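Putative hyaluronoglucosaminidase (Clostridium perfringens, PDB 6PWI) probably acts as a hexosaminidase, cleaving N-acetylhexosamine residues from glycans; this piece holds the family 84 catalytic region of a longer, apparently wall-anchored protein. Local coordinates at residues A474-D479 with E493-V498; A562-A567 with I614-D619. One frame throughout, in Å; residues are numbered along the deposited sequence.

In the fold
Both interactions belong to the C-terminal helical part of the chain, which follows the eight-stranded parallel barrel of the family 84 catalytic domain, and both lie on the same side of the chain's centre. Interaction 1 comes first in sequence, where helix 467-475 ends and the chain runs on to helix 496-507; interaction 2 joins helices 540-572 and 613-623 later on. Their centres are about 16 Å apart and their nearest atoms about 6 Å, without touching. Helices 513-536 and 613-623 pack against residues of interaction 1 and also take part in, or border, interaction 2. The two contacts thus belong to one helical bundle, away from the predicted catalytic acid Asp299.

Interaction 1: residues A474-D479 with E493-V498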
ATOM      1  N   ALA A 474      -2.679 -11.147 -11.339  1.00 20.82           N
ATOM      2  CA  ALA A 474      -1.534 -10.412 -10.823  1.00 21.17           C
ATOM      3  C   ALA A 474      -0.238 -11.064 -11.293  1.00 21.89           C
ATOM      4  O   ALA A 474       0.767 -10.378 -11.479  1.00 22.99           O
ATOM      5  CB  ALA A 474      -1.596 -10.300  -9.320  1.00 20.49           C
ATOM      6  N   LYS A 475      -0.291 -12.386 -11.502  1.00 22.52           N
ATOM      7  CA  LYS A 475       0.829 -13.165 -12.010  1.00 22.89           C
ATOM      8  C   LYS A 475       1.303 -12.651 -13.370  1.00 22.15           C
ATOM      9  O   LYS A 475       2.481 -12.798 -13.681  1.00 22.35           O
ATOM     10  CB  LYS A 475       0.449 -14.643 -12.139  1.00 22.79           C
ATOM     11  CG  LYS A 475       0.562 -15.452 -10.857  1.00 23.61           C
ATOM     12  CD  LYS A 475      -0.217 -16.743 -10.918  1.00 24.16           C
ATOM     13  CE  LYS A 475       0.023 -17.634  -9.720  1.00 25.21           C
ATOM     14  NZ  LYS A 475      -0.943 -18.760  -9.702  1.00 26.75           N
ATOM     15  N   HIS A 476       0.389 -12.070 -14.163  1.00 21.81           N
ATOM     16  CA  HIS A 476       0.650 -11.746 -15.562  1.00 22.05           C
ATOM     17  C   HIS A 476       0.553 -10.243 -15.818  1.00 22.76           C
ATOM     18  O   HIS A 476       0.587  -9.795 -16.974  1.00 21.62           O
ATOM     19  CB  HIS A 476      -0.285 -12.538 -16.485  1.00 20.87           C
ATOM     20  CG  HIS A 476      -0.210 -14.003 -16.240  1.00 21.33           C
ATOM     21  ND1 HIS A 476       0.936 -14.733 -16.502  1.00 21.21           N
ATOM     22  CD2 HIS A 476      -1.116 -14.868 -15.735  1.00 21.32           C
ATOM     23  CE1 HIS A 476       0.733 -15.993 -16.171  1.00 21.52           C
ATOM     24  NE2 HIS A 476      -0.521 -16.100 -15.691  1.00 21.73           N
ATOM     25  N   MET A 477       0.440  -9.470 -14.733  1.00 21.94           N
ATOM     26  CA  MET A 477       0.329  -8.031 -14.882  1.00 22.37           C
ATOM     27  C   MET A 477       1.231  -7.352 -13.856  1.00 22.45           C
ATOM     28  O   MET A 477       0.778  -7.023 -12.758  1.00 23.37           O
ATOM     29  CB  MET A 477      -1.124  -7.587 -14.690  1.00 22.98           C
ATOM     30  CG  MET A 477      -2.096  -8.243 -15.650  1.00 23.91           C
ATOM     31  SD  MET A 477      -3.789  -7.673 -15.374  1.00 26.92           S
ATOM     32  CE  MET A 477      -4.735  -8.886 -16.293  1.00 27.21           C
ATOM     33  N   SER A 478       2.507  -7.145 -14.210  1.00 21.59           N
ATOM     34  CA  SER A 478       3.444  -6.657 -13.211  1.00 21.71           C
ATOM     35  C   SER A 478       4.670  -5.984 -13.815  1.00 22.20           C
ATOM     36  O   SER A 478       5.365  -5.279 -13.088  1.00 22.86           O
ATOM     37  CB  SER A 478       3.830  -7.723 -12.205  1.00 21.98           C
ATOM     38  OG  SER A 478       4.272  -8.915 -12.839  1.00 22.24           O
ATOM     39  N   ASP A 479       4.928  -6.176 -15.119  1.00 22.23           N
ATOM     40  CA  ASP A 479       6.135  -5.618 -15.719  1.00 22.85           C
ATOM     41  C   ASP A 479       5.838  -4.284 -16.401  1.00 22.78           C
ATOM     42  O   ASP A 479       5.166  -4.256 -17.429  1.00 24.07           O
ATOM     43  CB  ASP A 479       6.826  -6.596 -16.676  1.00 23.93           C
ATOM     44  CG  ASP A 479       8.184  -6.109 -17.177  1.00 25.48           C
ATOM     45  OD1 ASP A 479       8.648  -5.054 -16.688  1.00 26.80           O
ATOM     46  OD2 ASP A 479       8.776  -6.785 -18.062  1.00 25.37           O
ATOM     47  N   GLU A 493       6.321 -15.396 -13.818  1.00 29.36           N
ATOM     48  CA  GLU A 493       7.558 -16.064 -13.442  1.00 31.98           C
ATOM     49  C   GLU A 493       7.370 -17.576 -13.305  1.00 32.08           C
ATOM     50  O   GLU A 493       8.253 -18.345 -13.683  1.00 32.42           O
ATOM     51  CB  GLU A 493       8.202 -15.436 -12.206  1.00 34.38           C
ATOM     52  CG  GLU A 493       9.624 -15.924 -11.945  1.00 37.64           C
ATOM     53  CD  GLU A 493      10.668 -15.790 -13.053  1.00 41.60           C
ATOM     54  OE1 GLU A 493      10.445 -15.013 -14.019  1.00 42.70           O
ATOM     55  OE2 GLU A 493      11.719 -16.462 -12.946  1.00 42.11           O
ATOM     56  N   GLU A 494       6.227 -17.998 -12.761  1.00 31.91           N
ATOM     57  CA  GLU A 494       5.940 -19.413 -12.590  1.00 33.43           C
ATOM     58  C   GLU A 494       5.682 -20.089 -13.937  1.00 31.70           C
ATOM     59  O   GLU A 494       6.035 -21.249 -14.124  1.00 31.92           O
ATOM     60  CB  GLU A 494       4.728 -19.612 -11.682  1.00 36.97           C
ATOM     61  CG  GLU A 494       5.087 -19.662 -10.214  1.00 45.34           C
ATOM     62  CD  GLU A 494       4.024 -20.297  -9.330  1.00 53.05           C
ATOM     63  OE1 GLU A 494       2.831 -19.935  -9.466  1.00 56.68           O
ATOM     64  OE2 GLU A 494       4.392 -21.160  -8.506  1.00 60.25           O
ATOM     65  N   LEU A 495       5.057 -19.361 -14.866  1.00 28.70           N
ATOM     66  CA  LEU A 495       4.686 -19.916 -16.156  1.00 27.11           C
ATOM     67  C   LEU A 495       5.879 -19.940 -17.111  1.00 27.80           C
ATOM     68  O   LEU A 495       5.883 -20.723 -18.060  1.00 29.34           O
ATOM     69  CB  LEU A 495       3.533 -19.095 -16.740  1.00 25.91           C
ATOM     70  CG  LEU A 495       2.908 -19.674 -18.007  1.00 25.34           C
ATOM     71  CD1 LEU A 495       2.236 -21.004 -17.711  1.00 24.54           C
ATOM     72  CD2 LEU A 495       1.919 -18.705 -18.638  1.00 24.89           C
ATOM     73  N   ARG A 496       6.887 -19.094 -16.848  1.00 27.01           N
ATOM     74  CA  ARG A 496       7.995 -18.851 -17.763  1.00 26.62           C
ATOM     75  C   ARG A 496       8.714 -20.141 -18.171  1.00 26.69           C
ATOM     76  O   ARG A 496       8.974 -20.334 -19.354  1.00 26.09           O
ATOM     77  CB  ARG A 496       8.983 -17.824 -17.199  1.00 27.20           C
ATOM     78  CG  ARG A 496      10.109 -17.478 -18.165  1.00 29.37           C
ATOM     79  CD  ARG A 496      11.270 -16.695 -17.578  1.00 31.41           C
ATOM     80  NE  ARG A 496      11.545 -17.154 -16.222  1.00 33.34           N
ATOM     81  CZ  ARG A 496      12.304 -18.201 -15.904  1.00 34.02           C
ATOM     82  NH1 ARG A 496      12.900 -18.917 -16.847  1.00 32.61           N
ATOM     83  NH2 ARG A 496      12.457 -18.526 -14.633  1.00 34.37           N
ATOM     84  N   PRO A 497       9.113 -21.042 -17.239  1.00 27.34           N
ATOM     85  CA  PRO A 497       9.862 -22.242 -17.621  1.00 26.22           C
ATOM     86  C   PRO A 497       9.029 -23.141 -18.531  1.00 26.59           C
ATOM     87  O   PRO A 497       9.569 -23.826 -19.401  1.00 25.93           O
ATOM     88  CB  PRO A 497      10.131 -22.966 -16.292  1.00 25.90           C
ATOM     89  CG  PRO A 497       9.929 -21.913 -15.224  1.00 25.82           C
ATOM     90  CD  PRO A 497       8.885 -20.971 -15.783  1.00 26.63           C
ATOM     91  N   VAL A 498       7.707 -23.117 -18.318  1.00 26.25           N
ATOM     92  CA  VAL A 498       6.786 -23.943 -19.080  1.00 26.31           C
ATOM     93  C   VAL A 498       6.705 -23.398 -20.508  1.00 27.23           C
ATOM     94  O   VAL A 498       6.772 -24.166 -21.464  1.00 28.89           O
ATOM     95  CB  VAL A 498       5.407 -24.064 -18.395  1.00 25.72           C
ATOM     96  CG1 VAL A 498       4.434 -24.902 -19.213  1.00 25.18           C
ATOM     97  CG2 VAL A 498       5.515 -24.620 -16.980  1.00 24.32           C
TER
HETATM   98  O   HOH W   1       5.009 -13.451 -11.741  1.00 18.10           O
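With CG anti to its carbonyl carbon (chi1 -83°) and the chain extended beyond, Lys475 reaches toward Glu494, while Leu495, whose CG is anti to the backbone N (chi1 -172°), carries CD2 to the His476 ring. The contact joins the last part of helix 467-475 and the residues after it to the approach to helix 496-507, in the helical region that follows the catalytic barrel. On the outer side the Lys475 and Glu494 side chains cross obliquely. NZ of Lys475 lies 4.0 Å from OE1 of Glu494, a long salt bridge, and the lysine's CE is nearer to that oxygen, at 3.6 Å. Two long, flexible charged chains suit this more open side; Lys475 also makes a cation-pi contact with Tyr471.

The inner side is apolar. CE1 of His476 meets CD2 of Leu495 at 3.9 Å, and the side chains cross at about a right angle. Ser492 bonds ND1 of His476, giving this buried imidazole a polar partner and limiting its rotation, and CB of Lys475 lies above one ring face, offset toward its rim. Leucine suits the buried place beside it, where Leu613 of helix 613-623 touches both His476 and Leu495. No direct hydrogen bond joins the two segments, but a water bridges their backbones, donating to O of Lys475 at 3.3 Å and accepting from N of Glu493 at 3.1 Å.

Interaction 2: residues A562-A567 with I614-D619; sequences AYINSA and IPFIKD
Helix-helix packing in the C-terminal bundle brings residues 562-567 of the long helix 540-572 against residues 614-619 of helix 613-623, near the end of the chain. No hydrogen bond or salt bridge crosses between them. The contact is apolar and rests on two pairs of buried side chains, Tyr563 with Ile617 and Ile564 with Phe616. Among residues 562-567 and 614-619, the CA atoms of Tyr563 and Ile617 are the nearest pair, 7.4 Å apart.

The tyrosine points toward the other helix and meets the isoleucine at about a right angle. CE2 of Tyr563 is 3.9 Å from CG2 of Ile617, and CD2 of the same ring lies 4.2 Å from that methyl. Ile617 has CG1 anti to the carbonyl carbon (chi1 -72°), a rotation that puts CG2 on the Tyr563 side. Isoleucine suits this buried place: its two branches give a broad apolar surface against helix 540-572, where Leu556 and Thr560 also touch it. A broad aromatic ring at Tyr563 can meet Ile617 and, edge-to-face, Tyr582 of helix 575-591 at once, tying a third helix to the same ring.

Beside this pair, Phe616 has CG anti to its backbone N (chi1 -178°), which swings the ring toward helix 540-572. A large flat apolar group is apt here, for it spans several helices at once: Phe502 of helix 496-507 and both Ile519 and Tyr523 of helix 513-536 also touch it. The apolar chain of Ile564, which also touches Leu520 of helix 513-536, suits a buried place between helices, and its CD1 approaches CE2 of Phe616 to 4.3 Å.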
ATOM      1  N   ALA A 562      -5.191 -21.324 -29.242  1.00 23.77           N
ATOM      2  CA  ALA A 562      -5.386 -21.566 -30.661  1.00 24.66           C
ATOM      3  C   ALA A 562      -4.055 -21.941 -31.314  1.00 25.65           C
ATOM      4  O   ALA A 562      -3.998 -22.903 -32.084  1.00 26.93           O
ATOM      5  CB  ALA A 562      -6.031 -20.377 -31.330  1.00 24.52           C
ATOM      6  N   TYR A 563      -2.987 -21.201 -30.980  1.00 24.53           N
ATOM      7  CA  TYR A 563      -1.687 -21.442 -31.589  1.00 25.11           C
ATOM      8  C   TYR A 563      -1.146 -22.809 -31.176  1.00 26.68           C
ATOM      9  O   TYR A 563      -0.748 -23.591 -32.032  1.00 28.75           O
ATOM     10  CB  TYR A 563      -0.708 -20.303 -31.308  1.00 24.21           C
ATOM     11  CG  TYR A 563      -0.831 -19.135 -32.250  1.00 24.37           C
ATOM     12  CD1 TYR A 563      -0.720 -19.300 -33.625  1.00 24.40           C
ATOM     13  CD2 TYR A 563      -1.040 -17.855 -31.765  1.00 24.25           C
ATOM     14  CE1 TYR A 563      -0.823 -18.224 -34.494  1.00 24.21           C
ATOM     15  CE2 TYR A 563      -1.146 -16.770 -32.621  1.00 24.60           C
ATOM     16  CZ  TYR A 563      -1.037 -16.953 -33.988  1.00 24.89           C
ATOM     17  OH  TYR A 563      -1.148 -15.877 -34.818  1.00 26.82           O
ATOM     18  N   ILE A 564      -1.156 -23.097 -29.869  1.00 26.48           N
ATOM     19  CA  ILE A 564      -0.791 -24.416 -29.385  1.00 26.38           C
ATOM     20  C   ILE A 564      -1.622 -25.475 -30.109  1.00 27.14           C
ATOM     21  O   ILE A 564      -1.099 -26.523 -30.481  1.00 29.17           O
ATOM     22  CB  ILE A 564      -0.926 -24.528 -27.856  1.00 26.25           C
ATOM     23  CG1 ILE A 564       0.035 -23.574 -27.141  1.00 26.69           C
ATOM     24  CG2 ILE A 564      -0.715 -25.971 -27.415  1.00 25.43           C
ATOM     25  CD1 ILE A 564      -0.350 -23.269 -25.708  1.00 27.14           C
ATOM     26  N   ASN A 565      -2.912 -25.203 -30.317  1.00 26.83           N
ATOM     27  CA  ASN A 565      -3.756 -26.185 -30.977  1.00 26.21           C
ATOM     28  C   ASN A 565      -3.276 -26.395 -32.409  1.00 25.26           C
ATOM     29  O   ASN A 565      -3.271 -27.519 -32.894  1.00 24.87           O
ATOM     30  CB  ASN A 565      -5.250 -25.868 -30.871  1.00 26.56           C
ATOM     31  CG  ASN A 565      -5.854 -26.296 -29.547  1.00 27.24           C
ATOM     32  OD1 ASN A 565      -5.339 -27.187 -28.871  1.00 27.31           O
ATOM     33  ND2 ASN A 565      -6.955 -25.671 -29.168  1.00 28.77           N
ATOM     34  N   SER A 566      -2.828 -25.310 -33.049  1.00 24.55           N
ATOM     35  CA  SER A 566      -2.346 -25.339 -34.420  1.00 23.14           C
ATOM     36  C   SER A 566      -1.086 -26.194 -34.518  1.00 23.70           C
ATOM     37  O   SER A 566      -0.968 -27.022 -35.416  1.00 25.30           O
ATOM     38  CB  SER A 566      -2.108 -23.940 -34.909  1.00 22.25           C
ATOM     39  OG  SER A 566      -1.523 -23.943 -36.197  1.00 22.01           O
ATOM     40  N   ALA A 567      -0.148 -25.987 -33.588  1.00 24.08           N
ATOM     41  CA  ALA A 567       1.109 -26.721 -33.576  1.00 24.64           C
ATOM     42  C   ALA A 567       0.839 -28.216 -33.418  1.00 25.22           C
ATOM     43  O   ALA A 567       1.468 -29.024 -34.093  1.00 26.04           O
ATOM     44  CB  ALA A 567       2.019 -26.201 -32.489  1.00 23.37           C
ATOM     45  N   ILE A 614       2.939 -12.389 -24.493  1.00 22.40           N
ATOM     46  CA  ILE A 614       2.884 -11.887 -25.858  1.00 21.94           C
ATOM     47  C   ILE A 614       4.077 -12.422 -26.663  1.00 22.84           C
ATOM     48  O   ILE A 614       3.892 -12.907 -27.786  1.00 23.03           O
ATOM     49  CB  ILE A 614       2.720 -10.351 -25.890  1.00 20.49           C
ATOM     50  CG1 ILE A 614       1.321  -9.949 -25.416  1.00 20.27           C
ATOM     51  CG2 ILE A 614       3.014  -9.786 -27.267  1.00 20.23           C
ATOM     52  CD1 ILE A 614       1.173  -8.484 -25.090  1.00 19.14           C
ATOM     53  N   PRO A 615       5.329 -12.365 -26.142  1.00 22.37           N
ATOM     54  CA  PRO A 615       6.479 -12.938 -26.847  1.00 21.96           C
ATOM     55  C   PRO A 615       6.273 -14.388 -27.281  1.00 22.29           C
ATOM     56  O   PRO A 615       6.710 -14.772 -28.363  1.00 23.09           O
ATOM     57  CB  PRO A 615       7.622 -12.783 -25.831  1.00 21.35           C
ATOM     58  CG  PRO A 615       7.230 -11.540 -25.056  1.00 21.19           C
ATOM     59  CD  PRO A 615       5.731 -11.668 -24.907  1.00 21.60           C
ATOM     60  N   PHE A 616       5.585 -15.174 -26.445  1.00 22.43           N
ATOM     61  CA  PHE A 616       5.305 -16.570 -26.743  1.00 22.16           C
ATOM     62  C   PHE A 616       4.363 -16.675 -27.942  1.00 23.25           C
ATOM     63  O   PHE A 616       4.592 -17.485 -28.841  1.00 23.47           O
ATOM     64  CB  PHE A 616       4.740 -17.266 -25.505  1.00 21.88           C
ATOM     65  CG  PHE A 616       4.440 -18.736 -25.673  1.00 22.94           C
ATOM     66  CD1 PHE A 616       5.333 -19.580 -26.320  1.00 22.70           C
ATOM     67  CD2 PHE A 616       3.271 -19.285 -25.158  1.00 22.96           C
ATOM     68  CE1 PHE A 616       5.055 -20.933 -26.459  1.00 22.87           C
ATOM     69  CE2 PHE A 616       3.002 -20.642 -25.285  1.00 22.94           C
ATOM     70  CZ  PHE A 616       3.892 -21.464 -25.940  1.00 22.89           C
ATOM     71  N   ILE A 617       3.300 -15.858 -27.940  1.00 22.96           N
ATOM     72  CA  ILE A 617       2.336 -15.819 -29.025  1.00 23.58           C
ATOM     73  C   ILE A 617       3.071 -15.494 -30.326  1.00 25.80           C
ATOM     74  O   ILE A 617       2.769 -16.069 -31.372  1.00 26.37           O
ATOM     75  CB  ILE A 617       1.229 -14.788 -28.724  1.00 23.15           C
ATOM     76  CG1 ILE A 617       0.289 -15.266 -27.620  1.00 23.04           C
ATOM     77  CG2 ILE A 617       0.459 -14.408 -29.980  1.00 22.38           C
ATOM     78  CD1 ILE A 617      -0.779 -14.256 -27.253  1.00 22.74           C
ATOM     79  N   LYS A 618       4.029 -14.562 -30.250  1.00 26.27           N
ATOM     80  CA  LYS A 618       4.753 -14.121 -31.430  1.00 26.38           C
ATOM     81  C   LYS A 618       5.661 -15.247 -31.923  1.00 27.22           C
ATOM     82  O   LYS A 618       5.743 -15.500 -33.124  1.00 28.19           O
ATOM     83  CB  LYS A 618       5.511 -12.822 -31.142  1.00 25.52           C
ATOM     84  CG  LYS A 618       4.645 -11.571 -31.177  1.00 26.70           C
ATOM     85  CD  LYS A 618       5.349 -10.360 -30.618  1.00 28.17           C
ATOM     86  CE  LYS A 618       4.550  -9.081 -30.754  1.00 29.21           C
ATOM     87  NZ  LYS A 618       5.290  -7.929 -30.182  1.00 28.64           N
ATOM     88  N   ASP A 619       6.315 -15.919 -30.970  1.00 26.74           N
ATOM     89  CA  ASP A 619       7.186 -17.050 -31.234  1.00 27.03           C
ATOM     90  C   ASP A 619       6.402 -18.166 -31.920  1.00 27.53           C
ATOM     91  O   ASP A 619       6.838 -18.687 -32.943  1.00 27.52           O
ATOM     92  CB  ASP A 619       7.842 -17.546 -29.943  1.00 28.86           C
ATOM     93  CG  ASP A 619       9.217 -16.954 -29.674  1.00 31.17           C
ATOM     94  OD1 ASP A 619       9.743 -16.244 -30.568  1.00 30.88           O
ATOM     95  OD2 ASP A 619       9.771 -17.230 -28.573  1.00 32.78           O
TER